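Local atomic coordinates of phosphoribosyl-AMP cyclohydrolase (Medicago truncatula, PDB entry 7BGM), a protein that probably catalyses the second and third steps of histidine biosynthesis, hydrolysing phosphoribosyl-ATP to phosphoribosyl-AMP and diphosphate and then opening the adenine ring of phosphoribosyl-AMP. Residues A[204-207]-A[208-212]; A[40-43]-A[44-48]. One frame throughout, in Å; residues are numbered along the deposited sequence.

Contacts 1 and 2 are both local, each joining residues close together in the chain. Residues 40-48 belong to the phosphoribosyl-AMP cyclohydrolase part of this two-activity enzyme, residues 204-212 to the phosphoribosyl-ATP pyrophosphohydrolase part. Their centres are 31 Å apart and their nearest atoms about 17 Å, so neither touches the other. Contact 2 runs along helix 39-48 to its C-terminal end, whereas contact 1 turns from one helix into the next. Each lies near residues seen to bind AMP in other structures of this protein, with no AMP bound to this chain here: the side chain of A41 is about 8 Å from that of W62, that of V211 about 8 Å from that of R218.

Contact 1 (A[204-207]-A[208-212]); sequences KDVK and VEEVL
The carboxylate of E210 reaches back to the backbone of K207, where OE1 accepts the hydrogen of K207 N at 2.9 Å. The N-H points almost straight at the oxygen (173°) but meets it from above the carboxylate plane. The first torsion places CG of E210 beside its own backbone N (chi1 -66°), and the chain then extends back over the residue before the helix. In return K207 O receives V211 N at 3.3 Å, in the carbonyl plane, and a weak bond from E210 N. Glutamate suits its place: three residues after the N-cap K207, it satisfies an N-H that precedes the helix, the glutamate half of a capping box whose other half a lysine at the N-cap cannot supply. The turn is prepared by D205, whose positive phi closes the preceding helix in a Schellman motif, so that one helix ends and the next begins within a few residues. A water lies 2.7 Å from D205 O and also, weakly, near E210 OE1, though it cannot serve every acceptor in reach. K183 of the second subunit binds the same two oxygens, making a salt bridge to OE1 and probably balancing its charge. With an alanine at E210 the amide of K207 would probably lose its acceptor, and K183 of the second subunit its carboxylate mate. On the apolar side CG1 of V206 meets CG2 of V211 at 3.9 Å, their side chains crossing at about a right angle; branched valines fill this buried corner. E132 of helix 127-140 accepts V208 N, while E209 turns its carboxylate to K91 and N25.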
loop_
_atom_site.group_PDB
_atom_site.type_symbol
_atom_site.label_atom_id
_atom_site.label_comp_id
_atom_site.label_asym_id
_atom_site.label_seq_id
_atom_site.Cartn_x
_atom_site.Cartn_y
_atom_site.Cartn_z
ATOM N N LYS A 204 -15.228 -17.412 -1.685
ATOM C CA LYS A 204 -14.408 -18.389 -0.968
ATOM C C LYS A 204 -13.846 -17.868 0.352
ATOM O O LYS A 204 -13.133 -18.611 1.042
ATOM C CB LYS A 204 -13.244 -18.857 -1.851
ATOM C CG LYS A 204 -13.684 -19.572 -3.133
ATOM C CD LYS A 204 -14.504 -20.863 -2.863
ATOM C CE LYS A 204 -13.684 -21.922 -2.123
ATOM N NZ LYS A 204 -14.485 -23.192 -1.823
ATOM N N ASP A 205 -14.136 -16.616 0.710
ATOM C CA ASP A 205 -13.689 -16.030 1.973
ATOM C C ASP A 205 -12.164 -15.883 1.992
ATOM O O ASP A 205 -11.519 -16.081 3.026
ATOM C CB ASP A 205 -14.189 -16.852 3.174
ATOM C CG ASP A 205 -14.140 -16.078 4.482
ATOM O OD1 ASP A 205 -14.034 -14.834 4.444
ATOM O OD2 ASP A 205 -14.209 -16.722 5.556
ATOM N N VAL A 206 -11.585 -15.560 0.835
ATOM C CA VAL A 206 -10.142 -15.344 0.691
ATOM C C VAL A 206 -9.876 -13.856 0.530
ATOM O O VAL A 206 -10.507 -13.190 -0.297
ATOM C CB VAL A 206 -9.559 -16.131 -0.496
ATOM C CG1 VAL A 206 -8.085 -15.794 -0.651
ATOM C CG2 VAL A 206 -9.724 -17.622 -0.228
ATOM N N LYS A 207 -8.939 -13.341 1.326
ATOM C CA LYS A 207 -8.489 -11.957 1.224
ATOM C C LYS A 207 -7.307 -11.822 0.260
ATOM O O LYS A 207 -6.426 -12.682 0.196
ATOM C CB LYS A 207 -8.078 -11.447 2.601
ATOM C CG LYS A 207 -9.184 -11.527 3.621
ATOM C CD LYS A 207 -9.997 -10.283 3.638
ATOM C CE LYS A 207 -9.092 -9.136 4.133
ATOM N NZ LYS A 207 -9.759 -8.039 4.841
ATOM N N VAL A 208 -7.277 -10.705 -0.473
ATOM C CA VAL A 208 -6.133 -10.388 -1.335
ATOM C C VAL A 208 -4.820 -10.483 -0.555
ATOM O O VAL A 208 -3.812 -10.996 -1.059
ATOM C CB VAL A 208 -6.311 -8.981 -1.947
ATOM C CG1 VAL A 208 -4.987 -8.460 -2.562
ATOM C CG2 VAL A 208 -7.436 -8.983 -2.990
ATOM N N GLU A 209 -4.804 -9.951 0.674
ATOM C CA GLU A 209 -3.604 -10.023 1.521
ATOM C C GLU A 209 -3.101 -11.463 1.687
ATOM O O GLU A 209 -1.882 -11.706 1.707
ATOM C CB GLU A 209 -3.881 -9.383 2.886
ATOM C CG GLU A 209 -2.701 -9.513 3.842
ATOM C CD GLU A 209 -2.877 -8.724 5.150
ATOM O OE1 GLU A 209 -4.011 -8.241 5.410
ATOM O OE2 GLU A 209 -1.886 -8.658 5.929
ATOM N N GLU A 210 -4.026 -12.434 1.809
ATOM C CA GLU A 210 -3.622 -13.843 1.944
ATOM C C GLU A 210 -2.970 -14.347 0.670
ATOM O O GLU A 210 -2.016 -15.135 0.720
ATOM C CB GLU A 210 -4.828 -14.704 2.314
ATOM C CG GLU A 210 -5.340 -14.358 3.705
ATOM C CD GLU A 210 -6.710 -14.930 4.070
ATOM O OE1 GLU A 210 -7.565 -15.137 3.196
ATOM O OE2 GLU A 210 -6.931 -15.135 5.279
ATOM N N VAL A 211 -3.464 -13.891 -0.480
ATOM C CA VAL A 211 -2.866 -14.269 -1.757
ATOM C C VAL A 211 -1.458 -13.696 -1.860
ATOM O O VAL A 211 -0.509 -14.388 -2.251
ATOM C CB VAL A 211 -3.758 -13.795 -2.920
ATOM C CG1 VAL A 211 -3.080 -14.110 -4.301
ATOM C CG2 VAL A 211 -5.157 -14.449 -2.832
ATOM N N LEU A 212 -1.286 -12.427 -1.462
ATOM C CA LEU A 212 0.031 -11.812 -1.577
ATOM C C LEU A 212 1.025 -12.415 -0.583
ATOM O O LEU A 212 2.221 -12.497 -0.878
ATOM C CB LEU A 212 -0.090 -10.287 -1.385
ATOM C CG LEU A 212 -0.928 -9.568 -2.454
ATOM C CD1 LEU A 212 -0.997 -8.044 -2.330
ATOM C CD2 LEU A 212 -0.429 -9.955 -3.857
HETATM O O HOH W 1 -10.303 -14.745 5.024
#

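Contact 2 (A[40-43]-A[44-48]); sequences EAVA and TTISS
A41 O is gripped twice by T45: T45 N lies 3.0 Å from A41 O, and the hydroxyl T45 OG1 2.9 Å from it. The two donors come from opposite faces of the carbonyl plane. OG1 can do this because it stands beside its own backbone N (chi1 -58°), which turns the hydroxyl back toward the preceding turn and leaves the methyl CG2 beside the carbonyl carbon. A buried threonine is thus accommodated with its polar group satisfied, and OG1 also accepts from T52 N beyond the helix. The same back-bonding, characteristic of serine and threonine in alpha-helices, recurs at the C-terminal end, where S48 OG donates to T44 O at 2.7 Å. There too the S48 backbone N binds that oxygen from the other face. The regular i to i+4 pattern continues with T44 N on E40 O, I46 N on V42 O and S47 N on A43 O, the last at 2.9 Å. Contacts between side chains are looser: those of E40 and T44 lie side by side, pointing the same way, with E40 CG 4.0 Å from T44 OG1. V42 CG1 meets I46 CD1 at 4.0 Å, one turn apart, as their side chains cross obliquely. These branched residues give the helix an apolar flank, and the small alanines let neighbours come close. V42 rests on I86 and Y88 of strand 85-92, where T45 joins it on Y88; A41, E40 and T44 touch L61 of strand 60-63; A43 packs with V42 against helix 3-9, and I46 meets L113 of the second subunit.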
loop_
_atom_site.group_PDB
_atom_site.type_symbol
_atom_site.label_atom_id
_atom_site.label_comp_id
_atom_site.label_asym_id
_atom_site.label_seq_id
_atom_site.Cartn_x
_atom_site.Cartn_y
_atom_site.Cartn_z
ATOM N N GLU A 40 17.339 4.044 20.775
ATOM C CA GLU A 40 17.046 2.745 21.365
ATOM C C GLU A 40 15.856 2.066 20.695
ATOM O O GLU A 40 15.892 0.852 20.478
ATOM C CB GLU A 40 16.813 2.874 22.858
ATOM C CG GLU A 40 16.527 1.517 23.484
ATOM C CD GLU A 40 16.539 1.502 25.017
ATOM O OE1 GLU A 40 16.555 2.578 25.669
ATOM O OE2 GLU A 40 16.542 0.378 25.567
ATOM N N ALA A 41 14.805 2.814 20.347
ATOM C CA ALA A 41 13.645 2.183 19.706
ATOM C C ALA A 41 14.015 1.578 18.357
ATOM O O ALA A 41 13.527 0.487 18.007
ATOM C CB ALA A 41 12.482 3.169 19.532
ATOM N N VAL A 42 14.848 2.273 17.564
ATOM C CA VAL A 42 15.216 1.726 16.266
ATOM C C VAL A 42 16.117 0.514 16.454
ATOM O O VAL A 42 15.942 -0.525 15.793
ATOM C CB VAL A 42 15.891 2.808 15.402
ATOM C CG1 VAL A 42 16.375 2.199 14.068
ATOM C CG2 VAL A 42 14.914 3.971 15.163
ATOM N N ALA A 43 17.088 0.614 17.357
ATOM C CA ALA A 43 17.977 -0.528 17.606
ATOM C C ALA A 43 17.191 -1.749 18.092
ATOM O O ALA A 43 17.470 -2.887 17.688
ATOM C CB ALA A 43 19.047 -0.148 18.623
ATOM N N THR A 44 16.177 -1.528 18.930
ATOM C CA THR A 44 15.384 -2.642 19.449
ATOM C C THR A 44 14.488 -3.231 18.357
ATOM O O THR A 44 14.288 -4.454 18.312
ATOM C CB THR A 44 14.554 -2.175 20.650
ATOM O OG1 THR A 44 15.430 -1.865 21.739
ATOM C CG2 THR A 44 13.568 -3.254 21.106
ATOM N N THR A 45 13.961 -2.384 17.449
ATOM C CA THR A 45 13.177 -2.904 16.329
ATOM C C THR A 45 14.045 -3.781 15.439
ATOM O O THR A 45 13.619 -4.847 14.993
ATOM C CB THR A 45 12.579 -1.773 15.485
ATOM O OG1 THR A 45 11.734 -0.912 16.274
ATOM C CG2 THR A 45 11.791 -2.367 14.277
ATOM N N ILE A 46 15.277 -3.359 15.206
ATOM C CA ILE A 46 16.208 -4.131 14.388
ATOM C C ILE A 46 16.564 -5.462 15.062
ATOM O O ILE A 46 16.530 -6.533 14.427
ATOM C CB ILE A 46 17.461 -3.290 14.096
ATOM C CG1 ILE A 46 17.090 -2.141 13.174
ATOM C CG2 ILE A 46 18.589 -4.173 13.499
ATOM C CD1 ILE A 46 18.206 -1.123 12.960
ATOM N N SER A 47 16.918 -5.422 16.351
ATOM C CA SER A 47 17.376 -6.635 17.031
ATOM C C SER A 47 16.228 -7.611 17.310
ATOM O O SER A 47 16.406 -8.829 17.188
ATOM C CB SER A 47 18.116 -6.275 18.326
ATOM O OG SER A 47 17.254 -5.648 19.286
ATOM N N SER A 48 15.047 -7.109 17.684
ATOM C CA SER A 48 13.923 -7.980 18.032
ATOM C C SER A 48 13.027 -8.298 16.845
ATOM O O SER A 48 12.205 -9.223 16.943
ATOM C CB SER A 48 13.046 -7.342 19.125
ATOM O OG SER A 48 12.273 -6.262 18.612
#